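Side-chain contacts in ditrans,polycis-undecaprenyl-diphosphate synthase ((2E,6E)-farnesyl-diphosphate specific) (PDB 6ACS), which probably catalyses the sequential condensation of isopentenyl diphosphate with farnesyl diphosphate to give undecaprenyl diphosphate, precursor of the lipid carrier for bacterial cell wall polysaccharides: residues B[48-53]-B[93-98]; B[43-48]-B[55-60]. One frame throughout, in Å; residues are numbered along the deposited sequence. Where two conformers were deposited one is given.

Contact 1 (B[48-53]-B[93-98])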
ATOM      1  N   HIS B  48     -20.500  -5.154 -15.367  1.00 26.41           N
ATOM      2  CA  HIS B  48     -20.286  -6.430 -14.693  1.00 27.68           C
ATOM      3  C   HIS B  48     -20.244  -6.242 -13.180  1.00 27.51           C
ATOM      4  O   HIS B  48     -20.767  -7.074 -12.422  1.00 26.95           O
ATOM      5  CB  HIS B  48     -19.002  -7.097 -15.194  1.00 28.81           C
ATOM      6  CG  HIS B  48     -18.849  -8.513 -14.730  1.00 28.21           C
ATOM      7  ND1 HIS B  48     -19.672  -9.529 -15.166  1.00 30.83           N
ATOM      8  CD2 HIS B  48     -17.996  -9.075 -13.842  1.00 28.17           C
ATOM      9  CE1 HIS B  48     -19.309 -10.665 -14.593  1.00 31.85           C
ATOM     10  NE2 HIS B  48     -18.298 -10.416 -13.781  1.00 28.60           N
ATOM     11  N   CYS B  49     -19.619  -5.153 -12.720  1.00 27.39           N
ATOM     12  CA  CYS B  49     -19.589  -4.892 -11.284  1.00 26.36           C
ATOM     13  C   CYS B  49     -21.002  -4.742 -10.737  1.00 23.93           C
ATOM     14  O   CYS B  49     -21.324  -5.279  -9.673  1.00 30.41           O
ATOM     15  CB  CYS B  49     -18.753  -3.645 -10.985  1.00 25.20           C
ATOM     16  SG  CYS B  49     -16.974  -3.930 -11.211  1.00 29.23           S
ATOM     17  N   VAL B  50     -21.852  -3.990 -11.441  1.00 27.15           N
ATOM     18  CA  VAL B  50     -23.221  -3.802 -10.967  1.00 33.54           C
ATOM     19  C   VAL B  50     -23.971  -5.128 -10.951  1.00 36.24           C
ATOM     20  O   VAL B  50     -24.687  -5.441  -9.990  1.00 35.34           O
ATOM     21  CB  VAL B  50     -23.955  -2.777 -11.851  1.00 37.41           C
ATOM     22  CG1 VAL B  50     -25.455  -2.893 -11.643  1.00 37.62           C
ATOM     23  CG2 VAL B  50     -23.477  -1.370 -11.560  1.00 37.42           C
ATOM     24  N   LYS B  51     -23.782  -5.951 -11.990  1.00 34.05           N
ATOM     25  CA  LYS B  51     -24.502  -7.225 -12.074  1.00 35.02           C
ATOM     26  C   LYS B  51     -24.042  -8.235 -11.028  1.00 36.40           C
ATOM     27  O   LYS B  51     -24.786  -9.175 -10.715  1.00 37.50           O
ATOM     28  CB  LYS B  51     -24.355  -7.815 -13.478  1.00 38.41           C
ATOM     29  CG  LYS B  51     -25.098  -7.010 -14.534  1.00 45.38           C
ATOM     30  CD  LYS B  51     -24.852  -7.545 -15.923  1.00 53.06           C
ATOM     31  CE  LYS B  51     -25.650  -8.806 -16.185  1.00 61.48           C
ATOM     32  NZ  LYS B  51     -25.561  -9.221 -17.618  1.00 66.16           N
ATOM     33  N   THR B  52     -22.795  -8.139 -10.566  1.00 32.06           N
ATOM     34  CA  THR B  52     -22.274  -9.081  -9.580  1.00 31.39           C
ATOM     35  C   THR B  52     -22.376  -8.576  -8.145  1.00 34.04           C
ATOM     36  O   THR B  52     -21.965  -9.284  -7.220  1.00 38.13           O
ATOM     37  CB  THR B  52     -20.831  -9.465  -9.921  1.00 32.13           C
ATOM     38  OG1 THR B  52     -20.025  -8.284 -10.014  1.00 31.11           O
ATOM     39  CG2 THR B  52     -20.799 -10.182 -11.249  1.00 29.20           C
ATOM     40  N   GLY B  53     -22.815  -7.346  -7.932  1.00 29.44           N
ATOM     41  CA  GLY B  53     -22.996  -6.884  -6.581  1.00 31.26           C
ATOM     42  C   GLY B  53     -21.785  -6.212  -5.975  1.00 28.84           C
ATOM     43  O   GLY B  53     -21.773  -5.991  -4.764  1.00 30.39           O
ATOM     44  N   LYS B  93     -27.426   6.968 -14.176  1.00 49.49           N
ATOM     45  CA  LYS B  93     -28.837   6.918 -13.814  1.00 58.09           C
ATOM     46  C   LYS B  93     -29.446   5.563 -14.160  1.00 57.82           C
ATOM     47  O   LYS B  93     -30.166   4.965 -13.353  1.00 56.90           O
ATOM     48  CB  LYS B  93     -29.578   8.058 -14.510  1.00 69.39           C
ATOM     49  CG  LYS B  93     -29.148   9.432 -14.003  1.00 78.61           C
ATOM     50  CD  LYS B  93     -29.955  10.557 -14.633  1.00 85.86           C
ATOM     51  CE  LYS B  93     -29.768  11.865 -13.874  1.00 89.71           C
ATOM     52  NZ  LYS B  93     -30.353  13.027 -14.605  1.00 92.69           N
ATOM     53  N   LYS B  94     -29.151   5.055 -15.361  1.00 59.10           N
ATOM     54  CA  LYS B  94     -29.720   3.783 -15.803  1.00 59.97           C
ATOM     55  C   LYS B  94     -29.365   2.635 -14.863  1.00 56.92           C
ATOM     56  O   LYS B  94     -30.209   1.777 -14.576  1.00 52.94           O
ATOM     57  CB  LYS B  94     -29.249   3.454 -17.218  1.00 65.87           C
ATOM     58  CG  LYS B  94     -29.742   2.098 -17.715  1.00 71.82           C
ATOM     59  CD  LYS B  94     -29.216   1.760 -19.104  1.00 77.47           C
ATOM     60  CE  LYS B  94     -29.687   0.379 -19.548  1.00 81.03           C
ATOM     61  NZ  LYS B  94     -29.206   0.025 -20.913  1.00 83.33           N
ATOM     62  N   PHE B  95     -28.119   2.582 -14.387  1.00 53.22           N
ATOM     63  CA  PHE B  95     -27.682   1.453 -13.575  1.00 54.14           C
ATOM     64  C   PHE B  95     -27.686   1.743 -12.075  1.00 48.54           C
ATOM     65  O   PHE B  95     -27.233   0.899 -11.297  1.00 43.33           O
ATOM     66  CB  PHE B  95     -26.288   0.996 -14.015  1.00 59.48           C
ATOM     67  CG  PHE B  95     -26.263   0.358 -15.378  1.00 66.44           C
ATOM     68  CD1 PHE B  95     -26.587  -0.980 -15.538  1.00 69.20           C
ATOM     69  CD2 PHE B  95     -25.915   1.099 -16.498  1.00 69.23           C
ATOM     70  CE1 PHE B  95     -26.568  -1.568 -16.792  1.00 70.88           C
ATOM     71  CE2 PHE B  95     -25.891   0.517 -17.755  1.00 71.30           C
ATOM     72  CZ  PHE B  95     -26.217  -0.819 -17.900  1.00 72.06           C
ATOM     73  N   ASN B  96     -28.216   2.894 -11.654  1.00 38.29           N
ATOM     74  CA  ASN B  96     -28.305   3.262 -10.238  1.00 41.65           C
ATOM     75  C   ASN B  96     -26.914   3.299  -9.596  1.00 38.62           C
ATOM     76  O   ASN B  96     -26.691   2.765  -8.502  1.00 39.91           O
ATOM     77  CB  ASN B  96     -29.245   2.321  -9.480  1.00 45.60           C
ATOM     78  CG  ASN B  96     -29.723   2.908  -8.160  1.00 53.77           C
ATOM     79  OD1 ASN B  96     -29.717   2.234  -7.129  1.00 58.92           O
ATOM     80  ND2 ASN B  96     -30.136   4.169  -8.187  1.00 56.58           N
ATOM     81  N   ILE B  97     -25.981   3.957 -10.290  1.00 30.76           N
ATOM     82  CA  ILE B  97     -24.590   4.111  -9.863  1.00 30.97           C
ATOM     83  C   ILE B  97     -24.372   5.552  -9.431  1.00 32.96           C
ATOM     84  O   ILE B  97     -24.801   6.480 -10.123  1.00 31.52           O
ATOM     85  CB  ILE B  97     -23.604   3.781 -10.993  1.00 33.83           C
ATOM     86  CG1 ILE B  97     -23.772   2.345 -11.463  1.00 39.45           C
ATOM     87  CG2 ILE B  97     -22.143   4.017 -10.527  1.00 33.29           C
ATOM     88  CD1 ILE B  97     -23.073   2.098 -12.764  1.00 38.37           C
ATOM     89  N   ALA B  98     -23.712   5.737  -8.293  1.00 30.29           N
ATOM     90  CA  ALA B  98     -23.320   7.060  -7.819  1.00 32.13           C
ATOM     91  C   ALA B  98     -21.912   7.364  -8.309  1.00 33.74           C
ATOM     92  O   ALA B  98     -21.007   6.539  -8.154  1.00 32.17           O
ATOM     93  CB  ALA B  98     -23.372   7.125  -6.292  1.00 30.81           C
TER
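Val50, on the last turn of helix 42-52, packs against Phe95 and Ile97, which stand on either side of the bend between helix 71-95 and strand 97-102. Its two methyls divide the work. CG2 touches the outer part of the isoleucine, 3.7 Å from Ile97 CD1 and equally near to its CG1 methylene, so two carbons of one chain meet a single methyl. CG1 turns to the phenylalanine: it approaches the ring obliquely and lies 4.2 Å from the backbone O of Phe95, while Val50 CG2 is 4.4 Å from Phe95 CB. With CG1 anti to the backbone N (chi1 163°), CG2 lies beside that N, and the valine fork spans both partners. Ile97 answers with a nearly extended end (chi2 166°), which carries CD1 out toward the helix.

Both segments include a helix end built as a Schellman motif. Gly53 takes positive phi after helix 42-52, a conformation that glycine, lacking a CB, adopts without crowding the carbonyl before it; the two bonds back from its N are weak. In the last turn, Thr52 OG1 adds a bond of 2.8 Å to His48 O, reaching it from the face opposite to that used by Thr52 N. Asn96, also at positive phi, is the first residue to leave helical angles after helix 71-95, and the chain turns there toward strand 97-102, which places Phe95 and Ile97 together before Val50. Met129 of strand 129-134 touches both Val50 and Ile97 and extends the apolar patch.

Since the side chains that meet are hydrocarbon and no polar bond joins the two segments, the fit depends on shape and burial; Ile97 is buried, whereas Val50 and Phe95 remain partly exposed, as suits the margin of a core.

Contact 2 (B[43-48]-B[55-60])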
ATOM      1  N   ASP B  43     -16.986   0.677 -19.746  1.00 31.35           N
ATOM      2  CA  ASP B  43     -18.423   0.448 -19.587  1.00 34.46           C
ATOM      3  C   ASP B  43     -18.801  -1.008 -19.320  1.00 33.36           C
ATOM      4  O   ASP B  43     -19.626  -1.250 -18.416  1.00 33.28           O
ATOM      5  CB  ASP B  43     -19.167   0.979 -20.818  1.00 45.09           C
ATOM      6  CG  ASP B  43     -19.215   2.489 -20.862  1.00 50.77           C
ATOM      7  OD1 ASP B  43     -18.940   3.139 -19.829  1.00 53.29           O
ATOM      8  OD2 ASP B  43     -19.524   3.026 -21.946  1.00 57.30           O
ATOM      9  N   PRO B  44     -18.299  -2.006 -20.066  1.00 31.53           N
ATOM     10  CA  PRO B  44     -18.654  -3.399 -19.739  1.00 30.98           C
ATOM     11  C   PRO B  44     -18.187  -3.815 -18.365  1.00 31.27           C
ATOM     12  O   PRO B  44     -18.842  -4.645 -17.715  1.00 31.55           O
ATOM     13  CB  PRO B  44     -17.941  -4.217 -20.828  1.00 34.94           C
ATOM     14  CG  PRO B  44     -17.610  -3.246 -21.903  1.00 37.73           C
ATOM     15  CD  PRO B  44     -17.432  -1.926 -21.256  1.00 35.14           C
ATOM     16  N   ILE B  45     -17.069  -3.241 -17.903  1.00 28.86           N
ATOM     17  CA  ILE B  45     -16.534  -3.546 -16.578  1.00 26.82           C
ATOM     18  C   ILE B  45     -17.467  -3.009 -15.503  1.00 28.58           C
ATOM     19  O   ILE B  45     -17.802  -3.702 -14.530  1.00 26.92           O
ATOM     20  CB  ILE B  45     -15.123  -2.947 -16.433  1.00 29.39           C
ATOM     21  CG1 ILE B  45     -14.196  -3.457 -17.543  1.00 32.33           C
ATOM     22  CG2 ILE B  45     -14.565  -3.159 -15.011  1.00 27.27           C
ATOM     23  CD1 ILE B  45     -14.076  -4.906 -17.620  0.63 29.45           C
ATOM     24  N   VAL B  46     -17.881  -1.750 -15.660  1.00 27.22           N
ATOM     25  CA  VAL B  46     -18.840  -1.152 -14.740  1.00 27.46           C
ATOM     26  C   VAL B  46     -20.109  -1.991 -14.672  1.00 28.06           C
ATOM     27  O   VAL B  46     -20.648  -2.264 -13.585  1.00 29.47           O
ATOM     28  CB  VAL B  46     -19.145   0.293 -15.171  1.00 30.10           C
ATOM     29  CG1 VAL B  46     -20.291   0.844 -14.359  1.00 32.73           C
ATOM     30  CG2 VAL B  46     -17.888   1.162 -15.050  1.00 28.09           C
ATOM     31  N   GLU B  47     -20.627  -2.383 -15.840  1.00 29.65           N
ATOM     32  CA  GLU B  47     -21.859  -3.174 -15.867  1.00 32.78           C
ATOM     33  C   GLU B  47     -21.675  -4.537 -15.206  1.00 29.68           C
ATOM     34  O   GLU B  47     -22.583  -5.029 -14.521  1.00 30.99           O
ATOM     35  CB  GLU B  47     -22.367  -3.323 -17.305  1.00 36.41           C
ATOM     36  CG  GLU B  47     -22.713  -1.950 -17.904  0.53 39.54           C
ATOM     37  CD  GLU B  47     -23.028  -1.973 -19.389  0.53 43.00           C
ATOM     38  OE1 GLU B  47     -23.482  -3.017 -19.890  0.53 45.02           O
ATOM     39  OE2 GLU B  47     -22.822  -0.930 -20.052  0.53 43.19           O
ATOM     40  N   HIS B  48     -20.500  -5.154 -15.367  1.00 26.41           N
ATOM     41  CA  HIS B  48     -20.286  -6.430 -14.693  1.00 27.68           C
ATOM     42  C   HIS B  48     -20.244  -6.242 -13.180  1.00 27.51           C
ATOM     43  O   HIS B  48     -20.767  -7.074 -12.422  1.00 26.95           O
ATOM     44  CB  HIS B  48     -19.002  -7.097 -15.194  1.00 28.81           C
ATOM     45  CG  HIS B  48     -18.849  -8.513 -14.730  1.00 28.21           C
ATOM     46  ND1 HIS B  48     -19.672  -9.529 -15.166  1.00 30.83           N
ATOM     47  CD2 HIS B  48     -17.996  -9.075 -13.842  1.00 28.17           C
ATOM     48  CE1 HIS B  48     -19.309 -10.665 -14.593  1.00 31.85           C
ATOM     49  NE2 HIS B  48     -18.298 -10.416 -13.781  1.00 28.60           N
ATOM     50  N   ARG B  55     -19.729  -3.347  -4.599  1.00 24.77           N
ATOM     51  CA  ARG B  55     -20.248  -2.111  -4.020  1.00 25.58           C
ATOM     52  C   ARG B  55     -19.515  -0.862  -4.494  1.00 26.48           C
ATOM     53  O   ARG B  55     -20.089   0.236  -4.457  1.00 27.57           O
ATOM     54  CB  ARG B  55     -20.176  -2.169  -2.496  1.00 33.28           C
ATOM     55  CG  ARG B  55     -21.057  -3.255  -1.907  1.00 46.41           C
ATOM     56  CD  ARG B  55     -21.071  -3.193  -0.396  1.00 62.16           C
ATOM     57  NE  ARG B  55     -22.251  -3.853   0.156  1.00 74.95           N
ATOM     58  CZ  ARG B  55     -23.430  -3.260   0.331  1.00 81.64           C
ATOM     59  NH1 ARG B  55     -23.596  -1.986  -0.011  1.00 82.13           N
ATOM     60  NH2 ARG B  55     -24.448  -3.941   0.845  1.00 84.43           N
ATOM     61  N   ALA B  56     -18.253  -0.992  -4.909  1.00 24.60           N
ATOM     62  CA  ALA B  56     -17.460   0.168  -5.286  1.00 26.49           C
ATOM     63  C   ALA B  56     -16.437  -0.229  -6.339  1.00 24.03           C
ATOM     64  O   ALA B  56     -15.819  -1.289  -6.246  1.00 22.38           O
ATOM     65  CB  ALA B  56     -16.734   0.771  -4.078  1.00 22.66           C
ATOM     66  N   LEU B  57     -16.275   0.631  -7.333  1.00 20.23           N
ATOM     67  CA  LEU B  57     -15.252   0.496  -8.367  1.00 20.34           C
ATOM     68  C   LEU B  57     -14.541   1.831  -8.472  1.00 24.04           C
ATOM     69  O   LEU B  57     -15.194   2.859  -8.684  1.00 24.89           O
ATOM     70  CB  LEU B  57     -15.879   0.118  -9.716  1.00 22.96           C
ATOM     71  CG  LEU B  57     -14.942   0.147 -10.918  1.00 23.65           C
ATOM     72  CD1 LEU B  57     -13.846  -0.921 -10.765  1.00 24.42           C
ATOM     73  CD2 LEU B  57     -15.760  -0.058 -12.188  1.00 27.45           C
ATOM     74  N   THR B  58     -13.219   1.825  -8.308  1.00 20.62           N
ATOM     75  CA  THR B  58     -12.420   3.052  -8.310  1.00 21.86           C
ATOM     76  C   THR B  58     -11.322   2.932  -9.361  1.00 24.09           C
ATOM     77  O   THR B  58     -10.559   1.959  -9.342  1.00 24.28           O
ATOM     78  CB  THR B  58     -11.812   3.296  -6.915  1.00 21.89           C
ATOM     79  OG1 THR B  58     -12.871   3.359  -5.939  1.00 21.14           O
ATOM     80  CG2 THR B  58     -10.972   4.581  -6.892  1.00 20.75           C
ATOM     81  N   VAL B  59     -11.227   3.907 -10.270  1.00 22.02           N
ATOM     82  CA  VAL B  59     -10.329   3.777 -11.416  1.00 23.00           C
ATOM     83  C   VAL B  59      -9.389   4.975 -11.518  1.00 26.41           C
ATOM     84  O   VAL B  59      -9.728   6.106 -11.143  1.00 27.29           O
ATOM     85  CB  VAL B  59     -11.117   3.575 -12.731  1.00 25.52           C
ATOM     86  CG1 VAL B  59     -12.046   2.379 -12.600  1.00 26.81           C
ATOM     87  CG2 VAL B  59     -11.863   4.824 -13.099  1.00 26.25           C
ATOM     88  N   PHE B  60      -8.202   4.706 -12.065  1.00 23.92           N
ATOM     89  CA  PHE B  60      -7.062   5.623 -12.119  1.00 28.25           C
ATOM     90  C   PHE B  60      -6.451   5.532 -13.512  1.00 37.35           C
ATOM     91  O   PHE B  60      -5.915   4.479 -13.880  1.00 41.93           O
ATOM     92  CB  PHE B  60      -6.020   5.191 -11.093  1.00 29.90           C
ATOM     93  CG  PHE B  60      -4.837   6.111 -10.953  1.00 35.87           C
ATOM     94  CD1 PHE B  60      -4.964   7.469 -11.146  1.00 45.32           C
ATOM     95  CD2 PHE B  60      -3.592   5.594 -10.608  1.00 41.75           C
ATOM     96  CE1 PHE B  60      -3.867   8.308 -10.985  1.00 54.12           C
ATOM     97  CE2 PHE B  60      -2.489   6.425 -10.448  1.00 47.83           C
ATOM     98  CZ  PHE B  60      -2.630   7.782 -10.636  1.00 53.66           C
TER
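Where Leu57 meets Val46 and Ile45, no flat group takes part: neither face nor edge of a ring or amide enters the contact, which is made by branched aliphatic chains alone. The rings of these segments serve other neighbours, Phe60 stacking with Phe196 and His48 packing on Val218 and Leu225 of helix 218-235.

Leu57 does the reaching. Its CG stands anti to the backbone N (chi1 171°), which carries the isobutyl fork off strand 56-61 toward the helix, and a single methyl, CD2, makes the touch. That methyl lies 3.8 Å from Val46 CG2 and 4.1 Å from Val46 CA, so it rests against the helix backbone as well as the valine. The two side chains run at about a right angle to each other. Ile45 is a looser neighbour: its CG2 is 4.4 Å from Leu57 CD2, while its outer carbon turns off in another direction, and since it was modelled in two conformers this part of the fit is less certain.

All three are buried. Leucine suits the strand because its reach brings a methyl to the helix, and the short, branched valine lets that methyl come close to the helix backbone. Leu57 also touches Val13 and Ile15 of strand 12-17 and Leu131 of strand 129-134, whereas Asp43 OD1 forms a salt bridge with Arg91 of helix 71-95, as does Glu47 in the conformer given.

Helix 42-52 here packs over the sheet beside the strand that follows it. As strands 12-17 and 56-61 are parallel neighbours, the helix lies within a beta-alpha-beta crossover, part of the parallel-sheet core of this UPP synthase family member.

In the fold
Both contacts hang on helix 42-52 and sit on the same parallel sheet, their centres about 8 Å apart. Contact 2 is core: all its touching residues are buried, and it ties the helix to strand 56-61 inside the sheet. Contact 1 lies nearer the margin, only partly buried, and joins the helix's last turn to the end of helix 71-95 and to strand 97-102, an outermost strand within this chain. Each relies on aliphatic packing, but an aromatic ring enters only at the margin. Ile97 CD1 makes a tight approach of 3.4 Å to Val46 CG1, and Cys49 SG lies 4.2 Å from Leu57 CD2; together these pairs join the two into one apolar layer beneath the helix.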